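Local atomic coordinates of putative sugar ABC transporter, substrate-binding protein (Clostridium phytofermentans, PDB entry 4WZZ), a protein that binds L-rhamnose between its two lobes and probably delivers sugar to an ABC transporter as the solute-binding component. Residues 57-62 against 140-145; 233-238 against 257-262. All blocks are in the same frame, centred on the assembly; numbering follows the deposited sequence.

Contact 1: residues 57-62 against 140-145; sequences YAIIVK and LSLDSA. With RAM (alpha-L-rhamnopyranose), chain B.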
loop_
_atom_site.group_PDB
_atom_site.type_symbol
_atom_site.label_atom_id
_atom_site.label_comp_id
_atom_site.label_asym_id
_atom_site.label_seq_id
_atom_site.Cartn_x
_atom_site.Cartn_y
_atom_site.Cartn_z
ATOM N N TYR A 57 -8.911 -19.620 2.863
ATOM C CA TYR A 57 -8.759 -18.177 2.960
ATOM C C TYR A 57 -8.503 -17.605 1.580
ATOM O O TYR A 57 -7.545 -18.013 0.927
ATOM C CB TYR A 57 -7.562 -17.836 3.835
ATOM C CG TYR A 57 -7.650 -18.365 5.239
ATOM C CD1 TYR A 57 -7.397 -19.702 5.517
ATOM C CD2 TYR A 57 -7.969 -17.520 6.285
ATOM C CE1 TYR A 57 -7.469 -20.180 6.796
ATOM C CE2 TYR A 57 -8.045 -17.983 7.573
ATOM C CZ TYR A 57 -7.793 -19.310 7.831
ATOM O OH TYR A 57 -7.888 -19.756 9.135
ATOM N N ALA A 58 -9.365 -16.688 1.145
ATOM C CA ALA A 58 -9.188 -15.966 -0.127
ATOM C C ALA A 58 -8.521 -14.627 0.097
ATOM O O ALA A 58 -9.001 -13.814 0.898
ATOM C CB ALA A 58 -10.530 -15.715 -0.773
ATOM N N ILE A 59 -7.429 -14.363 -0.624
ATOM C CA ILE A 59 -6.882 -13.019 -0.632
ATOM C C ILE A 59 -7.133 -12.432 -2.002
ATOM O O ILE A 59 -6.850 -13.054 -3.021
ATOM C CB ILE A 59 -5.374 -12.959 -0.273
ATOM C CG1 ILE A 59 -4.906 -11.489 -0.302
ATOM C CG2 ILE A 59 -4.563 -13.891 -1.178
ATOM C CD1 ILE A 59 -3.556 -11.252 0.328
ATOM N N ILE A 60 -7.710 -11.239 -1.997
ATOM C CA ILE A 60 -8.031 -10.521 -3.211
ATOM C C ILE A 60 -7.203 -9.259 -3.202
ATOM O O ILE A 60 -7.452 -8.353 -2.406
ATOM C CB ILE A 60 -9.522 -10.166 -3.276
ATOM C CG1 ILE A 60 -10.352 -11.450 -3.257
ATOM C CG2 ILE A 60 -9.799 -9.398 -4.550
ATOM C CD1 ILE A 60 -11.863 -11.218 -3.082
ATOM N N VAL A 61 -6.158 -9.229 -4.014
ATOM C CA VAL A 61 -5.292 -8.063 -4.033
ATOM C C VAL A 61 -5.930 -6.977 -4.913
ATOM O O VAL A 61 -6.994 -7.181 -5.459
ATOM C CB VAL A 61 -3.873 -8.424 -4.530
ATOM C CG1 VAL A 61 -3.231 -9.421 -3.603
ATOM C CG2 VAL A 61 -3.911 -8.982 -5.934
ATOM N N LYS A 62 -5.289 -5.820 -5.047
ATOM C CA LYS A 62 -5.875 -4.754 -5.849
ATOM C C LYS A 62 -5.959 -5.147 -7.325
ATOM O O LYS A 62 -6.946 -4.892 -7.995
ATOM C CB LYS A 62 -5.028 -3.487 -5.769
ATOM C CG LYS A 62 -5.174 -2.615 -4.559
ATOM C CD LYS A 62 -4.502 -1.248 -4.873
ATOM C CE LYS A 62 -4.648 -0.279 -3.752
ATOM N NZ LYS A 62 -3.924 0.982 -4.063
ATOM N N LEU A 140 -11.655 -9.490 6.263
ATOM C CA LEU A 140 -10.529 -8.707 6.763
ATOM C C LEU A 140 -10.037 -7.863 5.586
ATOM O O LEU A 140 -10.211 -8.245 4.434
ATOM C CB LEU A 140 -9.426 -9.666 7.234
ATOM C CG LEU A 140 -8.068 -9.125 7.640
ATOM C CD1 LEU A 140 -7.484 -9.958 8.751
ATOM C CD2 LEU A 140 -7.125 -9.095 6.432
ATOM N N SER A 141 -9.458 -6.706 5.868
ATOM C CA SER A 141 -8.918 -5.885 4.800
ATOM C C SER A 141 -7.441 -5.662 5.092
ATOM O O SER A 141 -7.041 -5.665 6.255
ATOM C CB SER A 141 -9.714 -4.579 4.740
ATOM O OG SER A 141 -9.264 -3.715 3.736
ATOM N N LEU A 142 -6.636 -5.502 4.035
ATOM C CA LEU A 142 -5.216 -5.187 4.161
ATOM C C LEU A 142 -4.805 -4.237 3.042
ATOM O O LEU A 142 -5.452 -4.194 1.994
ATOM C CB LEU A 142 -4.312 -6.433 4.132
ATOM C CG LEU A 142 -4.010 -7.091 2.780
ATOM C CD1 LEU A 142 -2.934 -8.158 2.912
ATOM C CD2 LEU A 142 -5.269 -7.691 2.179
ATOM N N ASP A 143 -3.720 -3.500 3.283
ATOM C CA ASP A 143 -3.047 -2.666 2.261
ATOM C C ASP A 143 -3.859 -1.425 1.924
ATOM O O ASP A 143 -3.355 -0.294 1.999
ATOM C CB ASP A 143 -2.759 -3.491 1.001
ATOM C CG ASP A 143 -2.029 -2.709 -0.068
ATOM O OD1 ASP A 143 -1.040 -2.021 0.254
ATOM O OD2 ASP A 143 -2.453 -2.816 -1.230
ATOM N N SER A 144 -5.106 -1.635 1.534
ATOM C CA SER A 144 -6.015 -0.550 1.188
ATOM C C SER A 144 -7.387 -0.889 1.777
ATOM O O SER A 144 -7.968 -1.937 1.480
ATOM C CB SER A 144 -6.076 -0.394 -0.337
ATOM O OG SER A 144 -6.970 0.637 -0.732
ATOM N N ALA A 145 -7.887 -0.014 2.635
ATOM C CA ALA A 145 -9.034 -0.367 3.476
ATOM C C ALA A 145 -10.374 -0.320 2.741
ATOM O O ALA A 145 -10.657 0.619 1.989
ATOM C CB ALA A 145 -9.085 0.555 4.700
HETATM C C1 RAM B . 0.988 -0.188 -5.134
HETATM C C2 RAM B . -0.420 -0.477 -4.629
HETATM C C3 RAM B . -0.458 -0.742 -3.124
HETATM C C4 RAM B . 0.326 0.319 -2.359
HETATM C C5 RAM B . 1.725 0.478 -2.950
HETATM C C6 RAM B . 2.498 1.600 -2.276
HETATM O O1 RAM B . 1.724 -1.361 -5.101
HETATM O O2 RAM B . -1.181 0.642 -4.966
HETATM O O3 RAM B . -1.831 -0.793 -2.745
HETATM O O4 RAM B . 0.407 -0.042 -0.992
HETATM O O5 RAM B . 1.660 0.759 -4.322
#
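Strands 56-60 and 138-142 run parallel in one sheet with strand 114-117 between them, and just past their ends Lys62 and Ser144 touch with CA atoms 8.2 Å apart, so the backbones meet only through side chains. On one face of the sheet Ile59 and Leu142 come together by their ends, CD1 to CD1 at 4.1 Å, the two side chains crossing at about a right angle. Ile59 gets there with CG1 anti to the backbone N (chi1 -180°). Tyr76 of helix 67-82 touches Ile59, and Ala306 of helix 299-315 touches Leu142. Past the C-terminal ends of the strands the contact turns polar, and the loops there line the rhamnose cleft between the lobes, as in periplasmic sugar-binding proteins. Lys62 runs out extended beyond CG, its CE passing 3.7 Å from CB of Ser144, whose OG is bonded to the carbonyl of Ala119 and the backbone N of Asn192. The ammonium of Lys62 gives a hydrogen bond to O2 of L-rhamnose (NZ to O2, 2.9 Å) and a weak one to O3, and also bonds OD1 of Asn192. Asp143 takes the neighbouring hydroxyls with separate oxygens: O3 donates to OD2 at 2.6 Å and O4 to OD1 at 2.8 Å. Tyr68 and Gln157 also bond OD1 and help fix the carboxylate. Lys62 and Asp143 form no salt bridge, NZ staying 5.0 Å from OD2; O3 of the sugar bridges them, and the buried lysine probably strengthens O3 as a donor to the aspartate.

Contact 2: residues 233-238 against 257-262; sequences AILAAD and KVLQDK
Leu235 and Lys262 each hold CG anti to the carbonyl carbon (chi1 -68° and -66°), which sets their chains alongside one another, pointing opposite ways. CD1 of Leu235 lies 3.7 Å from CD of Lys262, with CE a little farther off. The same methyl meets CD2 of Leu259 at 4.1 Å and CG1 of Val258 at 4.3 Å, so one branch of the leucine touches three residues of 257-262. Its other branch, CD2, reaches only Leu259. Leu264, in the loop that follows, also packs on Leu235, and Val258 packs on Cys228, Thr231 and Glu232 of helix 224-237, in the turns before Leu235. Helices 224-237 and 249-261 are neighbours beside the four-stranded parallel sheet, preceding and following strand 243-246 in the chain, as in the alpha/beta lobes of periplasmic binding proteins. One turn apart on helix 249-261, Lys257 NZ and Asp261 OD2 make a salt bridge of 2.7 Å through the syn lone pair of the carboxylate. The methylenes of Lys262 flank the leucine, while its ammonium, turned by a bend at chi4, forms a salt bridge with Glu232; a single lysine thus joins the segments by both apolar and ionic contact.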
loop_
_atom_site.group_PDB
_atom_site.type_symbol
_atom_site.label_atom_id
_atom_site.label_comp_id
_atom_site.label_asym_id
_atom_site.label_seq_id
_atom_site.Cartn_x
_atom_site.Cartn_y
_atom_site.Cartn_z
ATOM N N ALA A 233 2.574 13.948 -18.641
ATOM C CA ALA A 233 1.565 14.995 -18.478
ATOM C C ALA A 233 1.948 15.967 -17.373
ATOM O O ALA A 233 1.741 17.179 -17.519
ATOM C CB ALA A 233 0.194 14.382 -18.176
ATOM N N ILE A 234 2.465 15.436 -16.258
ATOM C CA ILE A 234 2.966 16.273 -15.173
ATOM C C ILE A 234 4.058 17.233 -15.694
ATOM O O ILE A 234 4.022 18.453 -15.457
ATOM C CB ILE A 234 3.522 15.428 -14.015
ATOM C CG1 ILE A 234 2.365 14.731 -13.286
ATOM C CG2 ILE A 234 4.354 16.297 -13.072
ATOM C CD1 ILE A 234 2.800 13.640 -12.372
ATOM N N LEU A 235 5.010 16.676 -16.428
ATOM C CA LEU A 235 6.148 17.436 -16.930
ATOM C C LEU A 235 5.707 18.516 -17.927
ATOM O O LEU A 235 6.250 19.620 -17.937
ATOM C CB LEU A 235 7.164 16.483 -17.569
ATOM C CG LEU A 235 7.896 15.540 -16.609
ATOM C CD1 LEU A 235 8.691 14.512 -17.388
ATOM C CD2 LEU A 235 8.801 16.274 -15.635
ATOM N N ALA A 236 4.710 18.207 -18.745
ATOM C CA ALA A 236 4.212 19.159 -19.731
ATOM C C ALA A 236 3.457 20.298 -19.032
ATOM O O ALA A 236 3.497 21.457 -19.458
ATOM C CB ALA A 236 3.303 18.450 -20.697
ATOM N N ALA A 237 2.740 19.961 -17.965
ATOM C CA ALA A 237 1.919 20.933 -17.263
ATOM C C ALA A 237 2.780 21.894 -16.456
ATOM O O ALA A 237 2.460 23.069 -16.312
ATOM C CB ALA A 237 0.925 20.225 -16.348
ATOM N N ASP A 238 3.876 21.391 -15.915
ATOM C CA ASP A 238 4.777 22.234 -15.141
ATOM C C ASP A 238 6.195 21.721 -15.306
ATOM O O ASP A 238 6.658 20.890 -14.541
ATOM C CB ASP A 238 4.373 22.286 -13.667
ATOM C CG ASP A 238 5.274 23.203 -12.839
ATOM O OD1 ASP A 238 5.961 24.077 -13.413
ATOM O OD2 ASP A 238 5.292 23.038 -11.602
ATOM N N LYS A 257 11.468 5.684 -14.841
ATOM C CA LYS A 257 11.806 5.300 -16.203
ATOM C C LYS A 257 11.685 6.489 -17.147
ATOM O O LYS A 257 12.577 6.750 -17.945
ATOM C CB LYS A 257 10.907 4.148 -16.675
ATOM C CG LYS A 257 11.147 3.708 -18.116
ATOM C CD LYS A 257 12.584 3.248 -18.361
ATOM C CE LYS A 257 12.712 2.316 -19.583
ATOM N NZ LYS A 257 12.287 2.953 -20.865
ATOM N N VAL A 258 10.593 7.231 -17.022
ATOM C CA VAL A 258 10.368 8.422 -17.832
ATOM C C VAL A 258 11.435 9.485 -17.563
ATOM O O VAL A 258 12.003 10.047 -18.496
ATOM C CB VAL A 258 8.936 8.995 -17.592
ATOM C CG1 VAL A 258 8.761 10.351 -18.268
ATOM C CG2 VAL A 258 7.871 8.018 -18.080
ATOM N N LEU A 259 11.727 9.768 -16.296
ATOM C CA LEU A 259 12.716 10.812 -15.992
ATOM C C LEU A 259 14.088 10.406 -16.513
ATOM O O LEU A 259 14.848 11.248 -17.002
ATOM C CB LEU A 259 12.789 11.078 -14.493
ATOM C CG LEU A 259 11.522 11.661 -13.861
ATOM C CD1 LEU A 259 11.769 11.824 -12.370
ATOM C CD2 LEU A 259 11.113 12.984 -14.520
ATOM N N GLN A 260 14.413 9.123 -16.428
ATOM C CA GLN A 260 15.690 8.652 -16.969
ATOM C C GLN A 260 15.716 8.795 -18.482
ATOM O O GLN A 260 16.692 9.304 -19.063
ATOM C CB GLN A 260 15.949 7.199 -16.570
ATOM C CG GLN A 260 17.307 6.677 -16.983
ATOM C CD GLN A 260 17.487 5.223 -16.583
ATOM O OE1 GLN A 260 18.148 4.912 -15.593
ATOM N NE2 GLN A 260 16.883 4.325 -17.344
ATOM N N ASP A 261 14.653 8.353 -19.145
ATOM C CA ASP A 261 14.622 8.414 -20.609
ATOM C C ASP A 261 14.722 9.849 -21.118
ATOM O O ASP A 261 15.333 10.099 -22.158
ATOM C CB ASP A 261 13.350 7.773 -21.165
ATOM C CG ASP A 261 13.374 6.251 -21.097
ATOM O OD1 ASP A 261 14.448 5.650 -20.843
ATOM O OD2 ASP A 261 12.294 5.656 -21.301
ATOM N N LYS A 262 14.126 10.790 -20.398
ATOM C CA LYS A 262 14.135 12.189 -20.814
ATOM C C LYS A 262 15.376 12.951 -20.366
ATOM O O LYS A 262 15.531 14.128 -20.685
ATOM C CB LYS A 262 12.912 12.906 -20.286
ATOM C CG LYS A 262 11.616 12.404 -20.896
ATOM C CD LYS A 262 10.429 13.086 -20.274
ATOM C CE LYS A 262 9.141 12.769 -21.024
ATOM N NZ LYS A 262 9.102 13.399 -22.377
#

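How the contacts relate
From the N terminus the chain builds strand 56-60, passes through helices and strands 86-90 and 114-117, and comes to strand 138-142, parallel to the first; contact 1 closes this loop of 77 residues inside the lobe that carries the larger, mixed sheet. Contact 2 opens only afterwards, in the other lobe, where 18 residues containing strand 243-246 link segments 233-238 and 257-262 beside the four-stranded parallel sheet. The loops follow in series, neither nesting nor crossing. The centres of contact 1 and contact 2 are about 32 Å apart, and the nearest atoms of contact 1 and contact 2 about 17 Å. Contact 1 borders the sugar cleft; contact 2 joins helices at a distance from it.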